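Peanut lectin (Arachis hypogaea, PDB 2PEL) binds galactose and galactose-containing sugars as a homotetrameric legume lectin whose carbohydrate site depends on nearby calcium and manganese ions. Local coordinates at residues A[45-50]-A[201-206]; A[33-38]-A[216-221]. All blocks are in the same frame, centred on the assembly; numbering follows the deposited sequence.

Overall arrangement
Both are largely buried, contact 1 the deeper, its centre about 10 Å from the centre of the chain against about 14 Å for contact 2. Contact 1 joins two neighbouring strands, 43-53 and 201-209, of the seven-stranded sheet; contact 2 holds the loop after strand 32-33 against the start of strand 217-229 in the other sheet, on the side where galactose and calcium are bound. Contact 1 is held by backbone hydrogen bonds, its aromatic side chains packing largely on the other sheet, whereas contact 2 has one direct backbone bond, a threonine-histidine pair, two waters and leucine-isoleucine packing. Their centres lie about 18 Å apart, yet Phe-206 packs on Ile-220, and Leu-34 reaches both Val-46 and Phe-206.

Contact 1 (A[45-50]-A[201-206]); sequences RVLYAM and RVKFGF
Val-46 and Phe-206 form an antiparallel hydrogen-bonded pair: Val-46 N donates to Phe-206 O at 3.0 Å, and Phe-206 N donates back to Val-46 O. Two residues on, Tyr-48 N meets Phe-204 O at 2.9 Å, almost straight at the hydrogen (173°). Between these bonds Leu-47 faces Gly-205 in a non-hydrogen-bonded pair whose CA atoms are just 4.2 Å apart. Glycine suits this position because a CB here would run into Val-46 O, which instead accepts a CA-H...O contact from Gly-205 CA at 3.1 Å. Beyond the Tyr-48 N bond a water takes over, donating to Tyr-48 O and Met-50 O and accepting from Phe-204 N; direct pairing resumes at Val-202 with Val-52.

The strands are neighbours in the seven-stranded sheet of the legume lectin jelly roll, and its two faces differ in chemistry. On one, Val-46 and Phe-206 lie side by side; the valine's CG1, wedged between backbone N and carbonyl carbon (chi1 71°), reaches the ring edge at CD1, 4.1 Å away. Phe-69 and Trp-223 meet the Phe-206 ring edge-to-face, so branched and aromatic residues fill the space between the sheets. On the other, Leu-47 CD2 rests on Lys-203 CB at 3.6 Å, the two side chains crossing nearly at right angles. Lysine serves doubly here: its extended methylenes run past Tyr-48 O, with CG at 3.6 Å, while NZ hydrogen-bonds Asn-19 OD1. Arg-45 is held from further out by Gln-21, Thr-94 and Gly-107, and Tyr-48 packs against Met-50 of a second subunit.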
loop_
_atom_site.group_PDB
_atom_site.type_symbol
_atom_site.label_atom_id
_atom_site.label_comp_id
_atom_site.label_asym_id
_atom_site.label_seq_id
_atom_site.Cartn_x
_atom_site.Cartn_y
_atom_site.Cartn_z
ATOM N N ARG A 45 -23.173 -16.130 1.473
ATOM C CA ARG A 45 -22.060 -15.669 2.328
ATOM C C ARG A 45 -20.822 -15.614 1.441
ATOM O O ARG A 45 -20.734 -16.439 0.522
ATOM C CB ARG A 45 -21.883 -16.585 3.530
ATOM C CG ARG A 45 -23.213 -16.910 4.211
ATOM C CD ARG A 45 -23.040 -17.434 5.593
ATOM N NE ARG A 45 -21.838 -18.265 5.726
ATOM C CZ ARG A 45 -21.485 -18.777 6.920
ATOM N NH1 ARG A 45 -22.236 -18.581 8.009
ATOM N NH2 ARG A 45 -20.340 -19.458 7.086
ATOM N N VAL A 46 -19.954 -14.662 1.671
ATOM C CA VAL A 46 -18.702 -14.496 0.909
ATOM C C VAL A 46 -17.607 -14.414 1.989
ATOM O O VAL A 46 -17.828 -13.820 3.078
ATOM C CB VAL A 46 -18.847 -13.349 -0.083
ATOM C CG1 VAL A 46 -18.902 -11.959 0.536
ATOM C CG2 VAL A 46 -17.717 -13.351 -1.099
ATOM N N LEU A 47 -16.450 -15.030 1.748
ATOM C CA LEU A 47 -15.374 -15.005 2.755
ATOM C C LEU A 47 -13.995 -14.779 2.136
ATOM O O LEU A 47 -13.799 -15.192 0.986
ATOM C CB LEU A 47 -15.332 -16.320 3.567
ATOM C CG LEU A 47 -16.423 -16.524 4.622
ATOM C CD1 LEU A 47 -17.599 -17.300 4.069
ATOM C CD2 LEU A 47 -15.834 -17.303 5.789
ATOM N N TYR A 48 -13.143 -14.136 2.945
ATOM C CA TYR A 48 -11.748 -13.976 2.485
ATOM C C TYR A 48 -11.277 -15.451 2.639
ATOM O O TYR A 48 -11.405 -16.011 3.743
ATOM C CB TYR A 48 -10.920 -13.008 3.334
ATOM C CG TYR A 48 -9.497 -12.919 2.853
ATOM C CD1 TYR A 48 -9.262 -12.591 1.511
ATOM C CD2 TYR A 48 -8.395 -13.169 3.679
ATOM C CE1 TYR A 48 -7.972 -12.497 0.968
ATOM C CE2 TYR A 48 -7.097 -13.077 3.158
ATOM C CZ TYR A 48 -6.901 -12.751 1.828
ATOM O OH TYR A 48 -5.614 -12.649 1.363
ATOM N N ALA A 49 -10.797 -16.043 1.578
ATOM C CA ALA A 49 -10.382 -17.438 1.518
ATOM C C ALA A 49 -9.267 -17.898 2.438
ATOM O O ALA A 49 -9.220 -19.102 2.736
ATOM C CB ALA A 49 -10.008 -17.813 0.070
ATOM N N MET A 50 -8.395 -17.022 2.841
ATOM C CA MET A 50 -7.262 -17.384 3.728
ATOM C C MET A 50 -7.661 -17.215 5.191
ATOM O O MET A 50 -8.315 -16.221 5.576
ATOM C CB MET A 50 -6.072 -16.536 3.280
ATOM C CG MET A 50 -4.748 -16.938 3.860
ATOM S SD MET A 50 -3.415 -15.739 3.435
ATOM C CE MET A 50 -3.525 -14.736 4.965
ATOM N N ARG A 201 -7.145 -19.099 14.509
ATOM C CA ARG A 201 -7.317 -18.961 13.055
ATOM C C ARG A 201 -8.795 -18.740 12.767
ATOM O O ARG A 201 -9.572 -19.553 13.253
ATOM C CB ARG A 201 -6.762 -20.167 12.306
ATOM C CG ARG A 201 -5.243 -20.127 12.203
ATOM C CD ARG A 201 -4.596 -21.405 11.864
ATOM N NE ARG A 201 -4.932 -21.920 10.540
ATOM C CZ ARG A 201 -3.980 -22.448 9.743
ATOM N NH1 ARG A 201 -2.687 -22.452 10.132
ATOM N NH2 ARG A 201 -4.361 -23.005 8.581
ATOM N N VAL A 202 -9.082 -17.675 12.025
ATOM C CA VAL A 202 -10.467 -17.324 11.678
ATOM C C VAL A 202 -10.562 -16.887 10.215
ATOM O O VAL A 202 -9.566 -16.724 9.523
ATOM C CB VAL A 202 -11.060 -16.198 12.557
ATOM C CG1 VAL A 202 -11.268 -16.558 14.028
ATOM C CG2 VAL A 202 -10.253 -14.913 12.433
ATOM N N LYS A 203 -11.836 -16.705 9.859
ATOM C CA LYS A 203 -12.152 -16.221 8.493
ATOM C C LYS A 203 -13.073 -15.005 8.638
ATOM O O LYS A 203 -13.886 -14.962 9.575
ATOM C CB LYS A 203 -12.729 -17.248 7.561
ATOM C CG LYS A 203 -11.557 -17.956 6.814
ATOM C CD LYS A 203 -12.170 -18.982 5.880
ATOM C CE LYS A 203 -11.248 -20.137 5.531
ATOM N NZ LYS A 203 -11.961 -20.908 4.455
ATOM N N PHE A 204 -12.910 -14.066 7.723
ATOM C CA PHE A 204 -13.715 -12.837 7.722
ATOM C C PHE A 204 -14.662 -12.801 6.522
ATOM O O PHE A 204 -14.198 -13.217 5.453
ATOM C CB PHE A 204 -12.774 -11.626 7.641
ATOM C CG PHE A 204 -11.995 -11.331 8.890
ATOM C CD1 PHE A 204 -10.772 -11.967 9.152
ATOM C CD2 PHE A 204 -12.507 -10.407 9.808
ATOM C CE1 PHE A 204 -10.070 -11.665 10.322
ATOM C CE2 PHE A 204 -11.795 -10.090 10.982
ATOM C CZ PHE A 204 -10.561 -10.731 11.242
ATOM N N GLY A 205 -15.880 -12.306 6.718
ATOM C CA GLY A 205 -16.763 -12.220 5.502
ATOM C C GLY A 205 -18.066 -11.498 5.853
ATOM O O GLY A 205 -18.216 -10.926 6.946
ATOM N N PHE A 206 -18.971 -11.563 4.900
ATOM C CA PHE A 206 -20.333 -11.017 4.942
ATOM C C PHE A 206 -21.348 -12.150 4.684
ATOM O O PHE A 206 -21.116 -13.111 3.936
ATOM C CB PHE A 206 -20.529 -9.931 3.880
ATOM C CG PHE A 206 -19.504 -8.836 3.969
ATOM C CD1 PHE A 206 -18.302 -8.957 3.245
ATOM C CD2 PHE A 206 -19.740 -7.716 4.747
ATOM C CE1 PHE A 206 -17.344 -7.973 3.341
ATOM C CE2 PHE A 206 -18.763 -6.707 4.833
ATOM C CZ PHE A 206 -17.560 -6.839 4.138
HETATM O O HOH W 1 -10.700 -14.926 6.027
#

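Contact 2 (A[33-38]-A[216-221]); sequences QLTNLN and QIHLIR
Gln-33 sets its aliphatic part against strand 217-229, with CB 3.9 Å from Leu-219 CD2, in an antiparallel non-hydrogen-bonded pair. Its CA also makes a CA-H...O contact with His-218 O. That same oxygen accepts the one direct backbone hydrogen bond of the contact, from Leu-34 N at 2.9 Å, with an angle of 161° at the hydrogen. Leucine fits here because its side chain turns into the apolar interior: CD1 lies 3.9 Å from Ile-220 CG1, and Phe-206 and Ala-208 of strand 201-209 continue the packing.

At Thr-35 the chain has left regular pairing, and side chains and water take over. Its hydroxyl, set between backbone N and carbonyl carbon (chi1 60°), meets the imidazole edge in the ring plane, where OG1 and His-218 ND1 share a hydrogen bond of 3.2 Å. The same OG1 bonds two waters: one accepts from His-218 N and lies within bonding distance of Thr-35 O, and the other accepts from Gln-216 N. Thus a small hydroxyl gathers several polar groups inside a largely buried place, while His-218 NE2 makes a weak hydrogen bond with Gly-84 N. In the legume lectin fold the start of this strand lies near the sugar site: Gln-216, whose OE1 bonds Thr-124 OG1, has its side chain about 9 Å from the bound galactose.

Asn-36 then shapes the loop: its OD1 accepts from Asn-38 N at 3.0 Å, an Asx turn, and the N-H of Asn-36 bonds Ser-42 OG. Leu-37, inside this turn, points its side chain at the strand. CD1 lies 3.7 Å from Gln-216 O, and both methyls come near Ile-217 CG1, CD2 at 4.0 Å, as Ile-76 packs on the same leucine.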
loop_
_atom_site.group_PDB
_atom_site.type_symbol
_atom_site.label_atom_id
_atom_site.label_comp_id
_atom_site.label_asym_id
_atom_site.label_seq_id
_atom_site.Cartn_x
_atom_site.Cartn_y
_atom_site.Cartn_z
ATOM N N GLN A 33 -23.853 -10.114 -5.159
ATOM C CA GLN A 33 -25.267 -10.122 -4.722
ATOM C C GLN A 33 -25.363 -11.321 -3.768
ATOM O O GLN A 33 -25.168 -12.458 -4.210
ATOM C CB GLN A 33 -26.244 -10.102 -5.894
ATOM C CG GLN A 33 -27.667 -9.980 -5.347
ATOM C CD GLN A 33 -28.748 -10.120 -6.395
ATOM O OE1 GLN A 33 -29.854 -10.620 -6.187
ATOM N NE2 GLN A 33 -28.440 -9.657 -7.598
ATOM N N LEU A 34 -25.596 -11.076 -2.488
ATOM C CA LEU A 34 -25.648 -12.130 -1.480
ATOM C C LEU A 34 -26.860 -13.048 -1.569
ATOM O O LEU A 34 -26.605 -14.255 -1.355
ATOM C CB LEU A 34 -25.426 -11.549 -0.054
ATOM C CG LEU A 34 -24.016 -11.031 0.222
ATOM C CD1 LEU A 34 -23.892 -10.217 1.498
ATOM C CD2 LEU A 34 -23.014 -12.172 0.308
ATOM N N THR A 35 -28.067 -12.571 -1.843
ATOM C CA THR A 35 -29.190 -13.521 -1.864
ATOM C C THR A 35 -29.828 -13.701 -3.233
ATOM O O THR A 35 -29.598 -12.896 -4.136
ATOM C CB THR A 35 -30.265 -13.200 -0.744
ATOM O OG1 THR A 35 -30.780 -11.850 -0.990
ATOM C CG2 THR A 35 -29.736 -13.340 0.679
ATOM N N ASN A 36 -30.586 -14.780 -3.328
ATOM C CA ASN A 36 -31.309 -15.121 -4.577
ATOM C C ASN A 36 -32.730 -14.594 -4.354
ATOM O O ASN A 36 -33.330 -15.063 -3.375
ATOM C CB ASN A 36 -31.248 -16.621 -4.811
ATOM C CG ASN A 36 -31.879 -17.040 -6.130
ATOM O OD1 ASN A 36 -32.998 -16.640 -6.505
ATOM N ND2 ASN A 36 -31.164 -17.849 -6.905
ATOM N N LEU A 37 -33.207 -13.683 -5.176
ATOM C CA LEU A 37 -34.563 -13.102 -5.008
ATOM C C LEU A 37 -35.727 -14.062 -5.237
ATOM O O LEU A 37 -36.855 -13.814 -4.738
ATOM C CB LEU A 37 -34.625 -11.857 -5.897
ATOM C CG LEU A 37 -34.195 -10.464 -5.505
ATOM C CD1 LEU A 37 -33.015 -10.407 -4.536
ATOM C CD2 LEU A 37 -33.795 -9.699 -6.778
ATOM N N ASN A 38 -35.509 -15.132 -5.978
ATOM C CA ASN A 38 -36.544 -16.122 -6.305
ATOM C C ASN A 38 -36.604 -17.322 -5.358
ATOM O O ASN A 38 -37.428 -18.215 -5.642
ATOM C CB ASN A 38 -36.393 -16.646 -7.749
ATOM C CG ASN A 38 -36.429 -15.544 -8.786
ATOM O OD1 ASN A 38 -37.489 -14.917 -8.995
ATOM N ND2 ASN A 38 -35.261 -15.342 -9.401
ATOM N N GLN A 216 -35.020 -8.730 -0.460
ATOM C CA GLN A 216 -34.508 -7.427 -0.966
ATOM C C GLN A 216 -33.124 -7.643 -1.589
ATOM O O GLN A 216 -32.563 -8.721 -1.308
ATOM C CB GLN A 216 -34.401 -6.307 0.064
ATOM C CG GLN A 216 -33.293 -6.525 1.090
ATOM C CD GLN A 216 -33.344 -5.618 2.298
ATOM O OE1 GLN A 216 -32.919 -5.960 3.418
ATOM N NE2 GLN A 216 -33.881 -4.424 2.093
ATOM N N ILE A 217 -32.629 -6.687 -2.353
ATOM C CA ILE A 217 -31.282 -6.820 -2.960
ATOM C C ILE A 217 -30.220 -6.515 -1.894
ATOM O O ILE A 217 -30.419 -5.590 -1.096
ATOM C CB ILE A 217 -31.132 -5.922 -4.223
ATOM C CG1 ILE A 217 -32.108 -6.433 -5.314
ATOM C CG2 ILE A 217 -29.678 -5.912 -4.741
ATOM C CD1 ILE A 217 -32.562 -5.372 -6.356
ATOM N N HIS A 218 -29.159 -7.300 -1.887
ATOM C CA HIS A 218 -28.037 -7.214 -0.931
ATOM C C HIS A 218 -26.721 -7.229 -1.712
ATOM O O HIS A 218 -26.295 -8.283 -2.202
ATOM C CB HIS A 218 -28.011 -8.353 0.117
ATOM C CG HIS A 218 -29.163 -8.479 1.068
ATOM N ND1 HIS A 218 -30.244 -9.334 0.897
ATOM C CD2 HIS A 218 -29.395 -7.833 2.249
ATOM C CE1 HIS A 218 -31.089 -9.221 1.916
ATOM N NE2 HIS A 218 -30.588 -8.322 2.751
ATOM N N LEU A 219 -26.075 -6.080 -1.826
ATOM C CA LEU A 219 -24.820 -5.918 -2.551
ATOM C C LEU A 219 -23.618 -5.522 -1.693
ATOM O O LEU A 219 -23.689 -4.803 -0.693
ATOM C CB LEU A 219 -25.067 -4.858 -3.646
ATOM C CG LEU A 219 -26.116 -5.121 -4.714
ATOM C CD1 LEU A 219 -26.362 -3.876 -5.566
ATOM C CD2 LEU A 219 -25.677 -6.225 -5.674
ATOM N N ILE A 220 -22.476 -6.019 -2.104
ATOM C CA ILE A 220 -21.158 -5.745 -1.510
ATOM C C ILE A 220 -20.427 -5.078 -2.696
ATOM O O ILE A 220 -20.336 -5.729 -3.758
ATOM C CB ILE A 220 -20.425 -6.958 -0.901
ATOM C CG1 ILE A 220 -21.338 -7.653 0.135
ATOM C CG2 ILE A 220 -19.024 -6.554 -0.325
ATOM C CD1 ILE A 220 -21.602 -6.861 1.442
ATOM N N ARG A 221 -20.001 -3.834 -2.485
ATOM C CA ARG A 221 -19.331 -3.126 -3.591
ATOM C C ARG A 221 -17.825 -3.076 -3.468
ATOM O O ARG A 221 -17.181 -3.105 -4.538
ATOM C CB ARG A 221 -19.977 -1.764 -3.761
ATOM C CG ARG A 221 -21.505 -2.000 -3.735
ATOM C CD ARG A 221 -22.101 -0.721 -3.200
ATOM N NE ARG A 221 -21.898 0.316 -4.212
ATOM C CZ ARG A 221 -22.798 0.507 -5.198
ATOM N NH1 ARG A 221 -23.952 -0.155 -5.321
ATOM N NH2 ARG A 221 -22.434 1.403 -6.123
HETATM O O HOH W 2 -29.925 -10.131 -3.082
HETATM O O HOH W 3 -33.283 -11.480 0.018
#